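Local coordinates for protein Abbfa_003403 (Acinetobacter baumannii, PDB 4ZXH) that is a four-domain nonribosomal peptide synthetase, whose condensation, adenylation, carrier and thioesterase domains probably select an amino acid, join it to an acyl or peptidyl partner and release the product, at residues G257-G262 with I403-G408; F263-H268 with R451-L456; Q801-P806 with P838-A843. All blocks are in the same frame, centred on the assembly; numbering follows the deposited sequence.

Interaction 1: G257-G262 with I403-G408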
ATOM      1  N   GLY A 257     -19.960 -26.673  -4.708  1.00 47.03           N
ATOM      2  CA  GLY A 257     -19.437 -26.714  -3.356  1.00 43.36           C
ATOM      3  C   GLY A 257     -18.114 -27.448  -3.296  1.00 44.19           C
ATOM      4  O   GLY A 257     -17.215 -27.068  -2.554  1.00 44.11           O
ATOM      5  N   LEU A 258     -17.984 -28.504  -4.088  1.00 46.26           N
ATOM      6  CA  LEU A 258     -16.778 -29.315  -4.043  1.00 46.63           C
ATOM      7  C   LEU A 258     -15.587 -28.520  -4.537  1.00 50.98           C
ATOM      8  O   LEU A 258     -14.525 -28.523  -3.923  1.00 58.20           O
ATOM      9  CB  LEU A 258     -16.956 -30.580  -4.880  1.00 46.74           C
ATOM     10  CG  LEU A 258     -15.864 -31.646  -4.823  1.00 45.91           C
ATOM     11  CD1 LEU A 258     -15.567 -32.027  -3.393  1.00 48.06           C
ATOM     12  CD2 LEU A 258     -16.306 -32.864  -5.612  1.00 47.67           C
ATOM     13  N   VAL A 259     -15.767 -27.831  -5.653  1.00 46.53           N
ATOM     14  CA  VAL A 259     -14.667 -27.120  -6.265  1.00 41.57           C
ATOM     15  C   VAL A 259     -14.308 -25.917  -5.412  1.00 38.85           C
ATOM     16  O   VAL A 259     -13.146 -25.520  -5.327  1.00 46.92           O
ATOM     17  CB  VAL A 259     -15.025 -26.690  -7.704  1.00 46.60           C
ATOM     18  CG1 VAL A 259     -13.938 -25.799  -8.309  1.00 43.14           C
ATOM     19  CG2 VAL A 259     -15.277 -27.921  -8.571  1.00 38.30           C
ATOM     20  N   LEU A 260     -15.301 -25.333  -4.758  1.00 42.91           N
ATOM     21  CA  LEU A 260     -15.017 -24.198  -3.882  1.00 41.02           C
ATOM     22  C   LEU A 260     -14.134 -24.678  -2.735  1.00 44.21           C
ATOM     23  O   LEU A 260     -13.134 -24.039  -2.410  1.00 48.20           O
ATOM     24  CB  LEU A 260     -16.309 -23.567  -3.360  1.00 39.13           C
ATOM     25  CG  LEU A 260     -16.132 -22.426  -2.359  1.00 41.08           C
ATOM     26  CD1 LEU A 260     -15.374 -21.304  -3.014  1.00 38.49           C
ATOM     27  CD2 LEU A 260     -17.465 -21.938  -1.822  1.00 33.85           C
ATOM     28  N   SER A 261     -14.490 -25.822  -2.149  1.00 40.99           N
ATOM     29  CA  SER A 261     -13.669 -26.458  -1.116  1.00 42.68           C
ATOM     30  C   SER A 261     -12.230 -26.650  -1.580  1.00 47.09           C
ATOM     31  O   SER A 261     -11.284 -26.317  -0.859  1.00 54.51           O
ATOM     32  CB  SER A 261     -14.256 -27.804  -0.713  1.00 51.26           C
ATOM     33  OG  SER A 261     -15.475 -27.612  -0.026  1.00 65.43           O
ATOM     34  N   GLY A 262     -12.073 -27.184  -2.788  1.00 44.91           N
ATOM     35  CA  GLY A 262     -10.767 -27.310  -3.405  1.00 43.11           C
ATOM     36  C   GLY A 262     -10.026 -25.983  -3.468  1.00 43.87           C
ATOM     37  O   GLY A 262      -8.823 -25.937  -3.231  1.00 44.46           O
ATOM     38  N   ILE A 403      -7.508 -12.464  -7.849  1.00 22.93           N
ATOM     39  CA  ILE A 403      -7.648 -13.767  -8.491  1.00 23.64           C
ATOM     40  C   ILE A 403      -9.133 -14.063  -8.653  1.00 27.14           C
ATOM     41  O   ILE A 403      -9.923 -13.784  -7.743  1.00 29.99           O
ATOM     42  CB  ILE A 403      -7.019 -14.907  -7.652  1.00 24.90           C
ATOM     43  CG1 ILE A 403      -5.540 -14.688  -7.419  1.00 33.63           C
ATOM     44  CG2 ILE A 403      -7.132 -16.222  -8.360  1.00 25.78           C
ATOM     45  CD1 ILE A 403      -4.964 -15.690  -6.435  1.00 31.11           C
ATOM     46  N   THR A 404      -9.522 -14.625  -9.792  1.00 23.52           N
ATOM     47  CA  THR A 404     -10.862 -15.167  -9.931  1.00 23.69           C
ATOM     48  C   THR A 404     -10.836 -16.516 -10.653  1.00 34.10           C
ATOM     49  O   THR A 404     -10.313 -16.628 -11.757  1.00 41.68           O
ATOM     50  CB  THR A 404     -11.812 -14.229 -10.712  1.00 22.71           C
ATOM     51  OG1 THR A 404     -11.922 -12.964 -10.055  1.00 31.80           O
ATOM     52  CG2 THR A 404     -13.189 -14.852 -10.811  1.00 23.08           C
ATOM     53  N   LEU A 405     -11.420 -17.528 -10.028  1.00 25.59           N
ATOM     54  CA  LEU A 405     -11.633 -18.822 -10.661  1.00 32.55           C
ATOM     55  C   LEU A 405     -13.015 -18.881 -11.324  1.00 36.08           C
ATOM     56  O   LEU A 405     -14.038 -18.719 -10.655  1.00 44.36           O
ATOM     57  CB  LEU A 405     -11.492 -19.941  -9.627  1.00 31.74           C
ATOM     58  CG  LEU A 405     -11.653 -21.366 -10.122  1.00 36.49           C
ATOM     59  CD1 LEU A 405     -10.533 -21.642 -11.100  1.00 40.04           C
ATOM     60  CD2 LEU A 405     -11.594 -22.318  -8.951  1.00 37.39           C
ATOM     61  N   GLU A 406     -13.052 -19.110 -12.634  1.00 32.07           N
ATOM     62  CA  GLU A 406     -14.326 -19.219 -13.346  1.00 39.18           C
ATOM     63  C   GLU A 406     -14.542 -20.632 -13.884  1.00 39.46           C
ATOM     64  O   GLU A 406     -13.742 -21.130 -14.674  1.00 43.97           O
ATOM     65  CB  GLU A 406     -14.387 -18.207 -14.490  1.00 39.78           C
ATOM     66  CG  GLU A 406     -14.130 -16.790 -14.051  1.00 45.69           C
ATOM     67  CD  GLU A 406     -14.377 -15.772 -15.151  1.00 63.13           C
ATOM     68  OE1 GLU A 406     -14.520 -16.185 -16.330  1.00 70.75           O
ATOM     69  OE2 GLU A 406     -14.415 -14.554 -14.832  1.00 67.00           O
ATOM     70  N   MET A 407     -15.618 -21.276 -13.448  1.00 42.25           N
ATOM     71  CA  MET A 407     -15.918 -22.647 -13.860  1.00 49.36           C
ATOM     72  C   MET A 407     -17.344 -22.765 -14.377  1.00 58.05           C
ATOM     73  O   MET A 407     -18.073 -21.776 -14.449  1.00 60.22           O
ATOM     74  CB  MET A 407     -15.733 -23.611 -12.693  1.00 47.66           C
ATOM     75  CG  MET A 407     -14.394 -23.561 -12.004  1.00 48.92           C
ATOM     76  SD  MET A 407     -13.242 -24.810 -12.592  1.00 48.76           S
ATOM     77  CE  MET A 407     -14.191 -26.306 -12.366  1.00 60.77           C
ATOM     78  N   GLY A 408     -17.742 -23.988 -14.719  1.00 67.59           N
ATOM     79  CA  GLY A 408     -19.129 -24.272 -15.047  1.00 66.22           C
ATOM     80  C   GLY A 408     -19.335 -24.971 -16.376  1.00 58.16           C
ATOM     81  O   GLY A 408     -20.256 -25.774 -16.530  1.00 62.05           O
TER
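Gly-257 O, half a turn before the Val-259 that meets Leu-405 and Met-407 across the contact, accepts two hydrogen bonds from one residue. Ser-261 N gives the helical bond to Gly-257 O at 3.0 Å, and Ser-261 OG adds a second to the same oxygen at 3.1 Å. The hydroxyl makes a C=O...donor angle of 148° and is tilted 30° from the carbonyl plane; the two donors come from opposite faces of that plane. The serine hydroxyl is therefore turned back onto its own helix, while the contact itself is apolar and without a hydrogen bond. Helix 255-271 here lies against strand 403-411 of the four-stranded mixed sheet in the C-terminal lobe of the condensation domain, a fold related to chloramphenicol acetyltransferase. Val-259 is the helix residue that reaches the strand. With its CG1 anti to the backbone N (chi1 173°), that methyl meets Met-407 CE at 4.1 Å, tip to tip, and Leu-405 CD2 at 4.2 Å. Leu-405 and Met-407 are two apart in the strand and both start toward the helix, which leaves the valine facing both. Met-407 closes the approach by bending: its chain turns at chi2 and at chi3, and the terminal methyl, not the sulfur, makes the nearest approach. Val-259 also packs on Met-358 of the edge strand 356-360, and Leu-405 on Leu-438 of helix 428-447.

Interaction 2: F263-H268 with R451-L456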
ATOM      1  N   PHE A 263     -10.745 -24.900  -3.759  1.00 42.27           N
ATOM      2  CA  PHE A 263     -10.114 -23.594  -3.914  1.00 39.14           C
ATOM      3  C   PHE A 263      -9.563 -23.062  -2.589  1.00 44.03           C
ATOM      4  O   PHE A 263      -8.424 -22.604  -2.541  1.00 46.56           O
ATOM      5  CB  PHE A 263     -11.098 -22.591  -4.519  1.00 35.55           C
ATOM      6  CG  PHE A 263     -10.435 -21.435  -5.210  1.00 33.78           C
ATOM      7  CD1 PHE A 263      -9.128 -21.545  -5.666  1.00 34.73           C
ATOM      8  CD2 PHE A 263     -11.122 -20.254  -5.436  1.00 30.98           C
ATOM      9  CE1 PHE A 263      -8.510 -20.500  -6.304  1.00 30.18           C
ATOM     10  CE2 PHE A 263     -10.505 -19.197  -6.091  1.00 32.70           C
ATOM     11  CZ  PHE A 263      -9.194 -19.319  -6.518  1.00 30.79           C
ATOM     12  N   TYR A 264     -10.360 -23.124  -1.522  1.00 45.94           N
ATOM     13  CA  TYR A 264      -9.874 -22.781  -0.182  1.00 35.28           C
ATOM     14  C   TYR A 264      -8.626 -23.593   0.188  1.00 38.43           C
ATOM     15  O   TYR A 264      -7.620 -23.040   0.629  1.00 43.63           O
ATOM     16  CB  TYR A 264     -10.947 -23.034   0.877  1.00 36.07           C
ATOM     17  CG  TYR A 264     -12.048 -22.010   0.968  1.00 40.20           C
ATOM     18  CD1 TYR A 264     -11.805 -20.736   1.446  1.00 33.57           C
ATOM     19  CD2 TYR A 264     -13.347 -22.341   0.622  1.00 44.87           C
ATOM     20  CE1 TYR A 264     -12.812 -19.816   1.550  1.00 32.61           C
ATOM     21  CE2 TYR A 264     -14.362 -21.423   0.715  1.00 41.35           C
ATOM     22  CZ  TYR A 264     -14.092 -20.165   1.175  1.00 46.07           C
ATOM     23  OH  TYR A 264     -15.116 -19.254   1.271  1.00 46.95           O
ATOM     24  N   VAL A 265      -8.703 -24.911   0.017  1.00 40.10           N
ATOM     25  CA  VAL A 265      -7.568 -25.774   0.326  1.00 45.91           C
ATOM     26  C   VAL A 265      -6.334 -25.278  -0.414  1.00 47.21           C
ATOM     27  O   VAL A 265      -5.272 -25.146   0.178  1.00 49.15           O
ATOM     28  CB  VAL A 265      -7.849 -27.250  -0.031  1.00 44.52           C
ATOM     29  CG1 VAL A 265      -6.559 -28.046  -0.078  1.00 43.54           C
ATOM     30  CG2 VAL A 265      -8.796 -27.854   0.981  1.00 43.24           C
ATOM     31  N   LEU A 266      -6.492 -24.966  -1.696  1.00 42.98           N
ATOM     32  CA  LEU A 266      -5.412 -24.372  -2.474  1.00 39.79           C
ATOM     33  C   LEU A 266      -4.835 -23.091  -1.850  1.00 45.29           C
ATOM     34  O   LEU A 266      -3.625 -22.989  -1.677  1.00 52.41           O
ATOM     35  CB  LEU A 266      -5.877 -24.062  -3.897  1.00 36.23           C
ATOM     36  CG  LEU A 266      -4.735 -23.402  -4.670  1.00 35.54           C
ATOM     37  CD1 LEU A 266      -3.562 -24.349  -4.738  1.00 37.33           C
ATOM     38  CD2 LEU A 266      -5.147 -22.953  -6.058  1.00 34.30           C
ATOM     39  N   LEU A 267      -5.682 -22.113  -1.529  1.00 34.84           N
ATOM     40  CA  LEU A 267      -5.188 -20.835  -1.000  1.00 37.64           C
ATOM     41  C   LEU A 267      -4.580 -21.000   0.397  1.00 43.43           C
ATOM     42  O   LEU A 267      -3.691 -20.248   0.791  1.00 36.19           O
ATOM     43  CB  LEU A 267      -6.311 -19.802  -0.964  1.00 37.61           C
ATOM     44  CG  LEU A 267      -7.063 -19.657  -2.297  1.00 45.32           C
ATOM     45  CD1 LEU A 267      -8.368 -18.889  -2.116  1.00 46.79           C
ATOM     46  CD2 LEU A 267      -6.199 -18.999  -3.377  1.00 39.33           C
ATOM     47  N   HIS A 268      -5.073 -21.992   1.136  1.00 47.93           N
ATOM     48  CA  HIS A 268      -4.508 -22.379   2.426  1.00 40.70           C
ATOM     49  C   HIS A 268      -3.068 -22.845   2.291  1.00 43.45           C
ATOM     50  O   HIS A 268      -2.200 -22.436   3.064  1.00 46.98           O
ATOM     51  CB  HIS A 268      -5.341 -23.486   3.060  1.00 39.85           C
ATOM     52  CG  HIS A 268      -4.770 -24.021   4.333  1.00 43.72           C
ATOM     53  ND1 HIS A 268      -4.674 -23.266   5.480  1.00 50.68           N
ATOM     54  CD2 HIS A 268      -4.265 -25.240   4.641  1.00 55.10           C
ATOM     55  CE1 HIS A 268      -4.136 -23.995   6.444  1.00 49.70           C
ATOM     56  NE2 HIS A 268      -3.878 -25.197   5.960  1.00 53.95           N
ATOM     57  N   ARG A 451      -8.218 -38.177   3.681  1.00 75.44           N
ATOM     58  CA  ARG A 451      -6.949 -37.619   4.121  1.00 74.04           C
ATOM     59  C   ARG A 451      -7.171 -36.264   4.801  1.00 72.89           C
ATOM     60  O   ARG A 451      -8.064 -35.511   4.407  1.00 78.50           O
ATOM     61  CB  ARG A 451      -5.988 -37.498   2.934  1.00 76.84           C
ATOM     62  CG  ARG A 451      -4.546 -37.154   3.303  1.00 80.75           C
ATOM     63  CD  ARG A 451      -3.612 -37.351   2.113  1.00 81.25           C
ATOM     64  NE  ARG A 451      -3.155 -38.734   1.959  1.00 79.87           N
ATOM     65  CZ  ARG A 451      -2.637 -39.225   0.835  1.00 82.12           C
ATOM     66  NH1 ARG A 451      -2.547 -38.467  -0.250  1.00 85.62           N
ATOM     67  NH2 ARG A 451      -2.234 -40.482   0.783  1.00 82.86           N
ATOM     68  N   LYS A 452      -6.376 -35.982   5.836  1.00 68.83           N
ATOM     69  CA  LYS A 452      -6.438 -34.721   6.581  1.00 58.27           C
ATOM     70  C   LYS A 452      -5.744 -33.592   5.826  1.00 58.53           C
ATOM     71  O   LYS A 452      -4.695 -33.792   5.221  1.00 60.91           O
ATOM     72  CB  LYS A 452      -5.807 -34.872   7.974  1.00 60.69           C
ATOM     73  CG  LYS A 452      -6.664 -35.612   8.989  1.00 61.43           C
ATOM     74  CD  LYS A 452      -6.002 -35.643  10.358  1.00 65.26           C
ATOM     75  CE  LYS A 452      -6.944 -36.223  11.420  1.00 74.06           C
ATOM     76  NZ  LYS A 452      -6.301 -36.286  12.775  1.00 75.05           N
ATOM     77  N   ILE A 453      -6.337 -32.405   5.874  1.00 53.71           N
ATOM     78  CA  ILE A 453      -5.841 -31.253   5.138  1.00 51.47           C
ATOM     79  C   ILE A 453      -4.350 -30.982   5.384  1.00 63.06           C
ATOM     80  O   ILE A 453      -3.628 -30.601   4.464  1.00 68.02           O
ATOM     81  CB  ILE A 453      -6.678 -29.997   5.479  1.00 49.86           C
ATOM     82  CG1 ILE A 453      -8.118 -30.193   5.000  1.00 51.04           C
ATOM     83  CG2 ILE A 453      -6.074 -28.738   4.856  1.00 54.75           C
ATOM     84  CD1 ILE A 453      -8.981 -28.976   5.091  1.00 49.69           C
ATOM     85  N   VAL A 454      -3.882 -31.197   6.607  1.00 56.89           N
ATOM     86  CA  VAL A 454      -2.447 -31.095   6.890  1.00 61.90           C
ATOM     87  C   VAL A 454      -1.637 -32.196   6.172  1.00 68.32           C
ATOM     88  O   VAL A 454      -0.613 -31.902   5.545  1.00 69.88           O
ATOM     89  CB  VAL A 454      -2.167 -31.142   8.418  1.00 54.33           C
ATOM     90  CG1 VAL A 454      -2.982 -32.246   9.102  1.00 52.14           C
ATOM     91  CG2 VAL A 454      -0.687 -31.324   8.688  1.00 50.96           C
ATOM     92  N   GLU A 455      -2.111 -33.446   6.246  1.00 64.85           N
ATOM     93  CA  GLU A 455      -1.448 -34.605   5.624  1.00 65.98           C
ATOM     94  C   GLU A 455      -1.364 -34.509   4.101  1.00 65.18           C
ATOM     95  O   GLU A 455      -0.682 -35.302   3.451  1.00 67.70           O
ATOM     96  CB  GLU A 455      -2.182 -35.906   5.977  1.00 73.04           C
ATOM     97  CG  GLU A 455      -2.188 -36.322   7.441  1.00 81.71           C
ATOM     98  CD  GLU A 455      -3.157 -37.482   7.709  1.00 92.80           C
ATOM     99  OE1 GLU A 455      -3.966 -37.827   6.812  1.00 88.76           O
ATOM    100  OE2 GLU A 455      -3.099 -38.062   8.816  1.00100.35           O
ATOM    101  N   LEU A 456      -2.087 -33.552   3.539  1.00 53.98           N
ATOM    102  CA  LEU A 456      -2.216 -33.425   2.100  1.00 61.23           C
ATOM    103  C   LEU A 456      -1.028 -32.694   1.495  1.00 66.54           C
ATOM    104  O   LEU A 456      -0.730 -31.555   1.862  1.00 68.36           O
ATOM    105  CB  LEU A 456      -3.518 -32.697   1.764  1.00 58.34           C
ATOM    106  CG  LEU A 456      -3.804 -32.343   0.309  1.00 53.97           C
ATOM    107  CD1 LEU A 456      -4.071 -33.570  -0.514  1.00 65.57           C
ATOM    108  CD2 LEU A 456      -4.976 -31.406   0.253  1.00 59.38           C
TER
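The imidazole of His-268 meets Ile-453 through its carbon side: CD2 lies 3.9 Å from Ile-453 CG2, and the methyl approaches the ring obliquely. On the other side of CG, ND1 is hydrogen-bonded to the backbone O of Glu-273. A second ring, that of Phe-263, is covered on one face by a residue of its own helix, with Leu-267 CD1 4.3 Å above the plane and over the centre. These residues belong to helix 255-271 of the condensation domain, and the contact lays the chain that follows helix 428-447 against helix 255-271. The loop residues 453-455 have helical backbone angles without the regular bonds, and this short bend presents Ile-453 and Leu-456 to the same helix surface. The nearest pair of CA atoms is Val-265 CA and Ile-453 CA, 7.5 Å apart. Val-265 divides its two methyls between the two loop residues, CG2 standing 4.3 Å from Ile-453 CD1. Phe-316 of helix 313-329 packs on both Val-265 and Ile-453, and Val-441 of helix 428-447 adds to the cover of the valine. Within the loop, Lys-452 N donates a nearly straight bond to Glu-455 OE1 at 3.2 Å (169°), meeting it from above the carboxylate plane. Val-265 CG1, set anti to the backbone N at chi1 164°, meets Leu-456 CD2 at 3.7 Å, the two side chains crossing at about a right angle.

Interaction 3: Q801-P806 with P838-A843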
ATOM      1  N   GLN A 801       8.873 -30.507   7.505  1.00 54.94           N
ATOM      2  CA  GLN A 801      10.078 -30.816   6.731  1.00 48.54           C
ATOM      3  C   GLN A 801       9.785 -31.577   5.431  1.00 53.71           C
ATOM      4  O   GLN A 801      10.506 -32.501   5.071  1.00 48.26           O
ATOM      5  CB  GLN A 801      11.079 -31.600   7.586  1.00 49.02           C
ATOM      6  CG  GLN A 801      11.844 -30.755   8.602  1.00 43.35           C
ATOM      7  CD  GLN A 801      11.000 -30.361   9.800  1.00 50.70           C
ATOM      8  OE1 GLN A 801      10.390 -31.210  10.450  1.00 55.48           O
ATOM      9  NE2 GLN A 801      10.937 -29.058  10.082  1.00 50.59           N
ATOM     10  N   ARG A 802       8.721 -31.179   4.737  1.00 53.69           N
ATOM     11  CA  ARG A 802       8.448 -31.649   3.382  1.00 51.67           C
ATOM     12  C   ARG A 802       8.824 -30.567   2.365  1.00 54.96           C
ATOM     13  O   ARG A 802       8.796 -29.380   2.680  1.00 59.80           O
ATOM     14  CB  ARG A 802       6.977 -32.010   3.223  1.00 63.14           C
ATOM     15  CG  ARG A 802       6.522 -33.212   4.024  1.00 75.64           C
ATOM     16  CD  ARG A 802       5.005 -33.374   3.913  1.00 81.80           C
ATOM     17  NE  ARG A 802       4.324 -32.153   4.338  1.00 82.34           N
ATOM     18  CZ  ARG A 802       3.013 -32.039   4.514  1.00 84.75           C
ATOM     19  NH1 ARG A 802       2.213 -33.078   4.312  1.00 88.58           N
ATOM     20  NH2 ARG A 802       2.503 -30.880   4.904  1.00 84.77           N
ATOM     21  N   LEU A 803       9.167 -30.975   1.149  1.00 58.88           N
ATOM     22  CA  LEU A 803       9.500 -30.039   0.078  1.00 49.08           C
ATOM     23  C   LEU A 803       8.283 -29.231  -0.385  1.00 54.58           C
ATOM     24  O   LEU A 803       7.306 -29.795  -0.894  1.00 52.90           O
ATOM     25  CB  LEU A 803      10.096 -30.795  -1.103  1.00 50.34           C
ATOM     26  CG  LEU A 803      11.425 -31.496  -0.858  1.00 49.50           C
ATOM     27  CD1 LEU A 803      11.656 -32.537  -1.926  1.00 51.71           C
ATOM     28  CD2 LEU A 803      12.552 -30.488  -0.841  1.00 46.87           C
ATOM     29  N   VAL A 804       8.348 -27.909  -0.232  1.00 50.49           N
ATOM     30  CA  VAL A 804       7.190 -27.058  -0.522  1.00 50.97           C
ATOM     31  C   VAL A 804       6.869 -27.006  -2.021  1.00 55.25           C
ATOM     32  O   VAL A 804       7.736 -27.256  -2.859  1.00 61.72           O
ATOM     33  CB  VAL A 804       7.403 -25.623   0.002  1.00 46.68           C
ATOM     34  CG1 VAL A 804       7.617 -25.644   1.499  1.00 49.14           C
ATOM     35  CG2 VAL A 804       8.563 -24.955  -0.709  1.00 45.11           C
ATOM     36  N   PRO A 805       5.608 -26.704  -2.365  1.00 55.62           N
ATOM     37  CA  PRO A 805       5.300 -26.503  -3.786  1.00 60.36           C
ATOM     38  C   PRO A 805       5.923 -25.200  -4.263  1.00 60.25           C
ATOM     39  O   PRO A 805       6.236 -24.355  -3.428  1.00 57.28           O
ATOM     40  CB  PRO A 805       3.766 -26.422  -3.821  1.00 55.77           C
ATOM     41  CG  PRO A 805       3.300 -26.830  -2.451  1.00 55.62           C
ATOM     42  CD  PRO A 805       4.418 -26.560  -1.510  1.00 52.90           C
ATOM     43  N   PRO A 806       6.107 -25.029  -5.580  1.00 64.93           N
ATOM     44  CA  PRO A 806       6.618 -23.728  -6.032  1.00 55.72           C
ATOM     45  C   PRO A 806       5.677 -22.584  -5.635  1.00 57.70           C
ATOM     46  O   PRO A 806       4.476 -22.816  -5.467  1.00 52.88           O
ATOM     47  CB  PRO A 806       6.694 -23.886  -7.549  1.00 53.69           C
ATOM     48  CG  PRO A 806       6.762 -25.380  -7.780  1.00 55.42           C
ATOM     49  CD  PRO A 806       5.939 -25.987  -6.689  1.00 55.64           C
ATOM     50  N   PRO A 838      14.196 -37.802   7.238  1.00 63.51           N
ATOM     51  CA  PRO A 838      13.543 -38.969   6.622  1.00 63.55           C
ATOM     52  C   PRO A 838      12.914 -38.626   5.283  1.00 64.07           C
ATOM     53  O   PRO A 838      12.878 -39.454   4.381  1.00 70.99           O
ATOM     54  CB  PRO A 838      12.473 -39.357   7.643  1.00 58.08           C
ATOM     55  CG  PRO A 838      13.002 -38.838   8.943  1.00 62.71           C
ATOM     56  CD  PRO A 838      13.683 -37.541   8.593  1.00 62.63           C
ATOM     57  N   SER A 839      12.445 -37.392   5.162  1.00 61.75           N
ATOM     58  CA  SER A 839      11.797 -36.917   3.947  1.00 66.63           C
ATOM     59  C   SER A 839      12.800 -36.567   2.847  1.00 69.69           C
ATOM     60  O   SER A 839      12.412 -36.163   1.749  1.00 64.11           O
ATOM     61  CB  SER A 839      10.941 -35.702   4.281  1.00 57.99           C
ATOM     62  OG  SER A 839      11.594 -34.932   5.283  1.00 55.02           O
ATOM     63  N   LEU A 840      14.088 -36.700   3.156  1.00 68.90           N
ATOM     64  CA  LEU A 840      15.163 -36.481   2.185  1.00 71.95           C
ATOM     65  C   LEU A 840      16.277 -37.505   2.406  1.00 63.91           C
ATOM     66  O   LEU A 840      17.426 -37.144   2.669  1.00 55.63           O
ATOM     67  CB  LEU A 840      15.723 -35.053   2.292  1.00 47.43           C
ATOM     68  CG  LEU A 840      14.932 -33.907   1.660  1.00 59.78           C
ATOM     69  CD1 LEU A 840      15.642 -32.575   1.888  1.00 55.74           C
ATOM     70  CD2 LEU A 840      14.710 -34.144   0.173  1.00 58.62           C
ATOM     71  N   PRO A 841      15.946 -38.792   2.272  1.00 69.75           N
ATOM     72  CA  PRO A 841      16.830 -39.854   2.773  1.00 71.92           C
ATOM     73  C   PRO A 841      18.149 -39.944   2.010  1.00 72.13           C
ATOM     74  O   PRO A 841      19.053 -40.643   2.457  1.00 78.26           O
ATOM     75  CB  PRO A 841      15.995 -41.119   2.573  1.00 70.17           C
ATOM     76  CG  PRO A 841      15.170 -40.813   1.371  1.00 66.05           C
ATOM     77  CD  PRO A 841      14.860 -39.326   1.436  1.00 66.56           C
ATOM     78  N   ASN A 842      18.256 -39.241   0.885  1.00 70.30           N
ATOM     79  CA  ASN A 842      19.453 -39.301   0.053  1.00 69.37           C
ATOM     80  C   ASN A 842      20.256 -38.011   0.069  1.00 60.34           C
ATOM     81  O   ASN A 842      21.259 -37.891  -0.633  1.00 56.23           O
ATOM     82  CB  ASN A 842      19.076 -39.647  -1.390  1.00 78.45           C
ATOM     83  CG  ASN A 842      18.720 -41.112  -1.559  1.00 88.78           C
ATOM     84  OD1 ASN A 842      19.180 -41.968  -0.796  1.00 97.85           O
ATOM     85  ND2 ASN A 842      17.901 -41.410  -2.559  1.00 89.10           N
ATOM     86  N   ALA A 843      19.817 -37.057   0.887  1.00 54.51           N
ATOM     87  CA  ALA A 843      20.378 -35.711   0.881  1.00 48.40           C
ATOM     88  C   ALA A 843      21.486 -35.519   1.918  1.00 53.31           C
ATOM     89  O   ALA A 843      22.067 -34.434   2.023  1.00 53.71           O
ATOM     90  CB  ALA A 843      19.275 -34.699   1.106  1.00 44.44           C
TER
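Two connecting loops of the five-stranded antiparallel sheet in the adenylation domain meet here, one joining strands 792-797 and 809-816, the other leading from strand 834-835 into strand 846-855. Their polar link is a single hydrogen bond in which Ser-839 OG donates to the backbone Gln-801 O at 2.7 Å. The C=O...donor angle is 154° and the hydroxyl sits 23° from the carbonyl plane. Ser-839 reaches it by placing OG between its own backbone N and carbonyl carbon, at chi1 36°. Gln-801 has left-handed helical backbone angles in the loop between strands 792-797 and 809-816, and its carbonyl O accepts the bond from the other loop. Its side chain starts toward Ser-839, but a bend at chi2 leads the amide away, leaving CB as its nearest side-chain atom, 4.1 Å from Ser-839 OG.

The sheet whose loops these are resembles the distorted barrel that forms the third part of the large subdomain in adenylate-forming enzymes. The second link between the loops is apolar: Leu-803 CD1 and Leu-840 CD2 are 4.0 Å apart, and the two side chains pass at a slant. Leu-840 opens a type I turn closed by Ala-843 N bonding to Leu-840 O at 3.0 Å. Its side chain also rests on Tyr-795 and Leu-846, while Leu-803 touches Leu-797 and Tyr-462. Arg-802, between the two contacting residues of its loop, starts away from the other loop and forms a salt bridge through NE with Asp-798.

In the fold
Interactions 1 and 2 use successive parts of helix 255-271, with centres 14 Å apart, and are joined by Phe-263, whose CE2 lies 3.7 Å from Leu-405 CB. In interaction 1 the side chain of Leu-405 is about 10 Å from the bound 4'-phosphopantetheine. Interaction 3 belongs to the adenylation domain, its centre 18 Å from that of interaction 2 and 30 Å from that of interaction 1. Interactions 2 and 3 nevertheless touch, through a probable hydrogen bond of 3.3 Å between Arg-802 NH1 and Val-454 O, which places both at the junction of the condensation and adenylation domains.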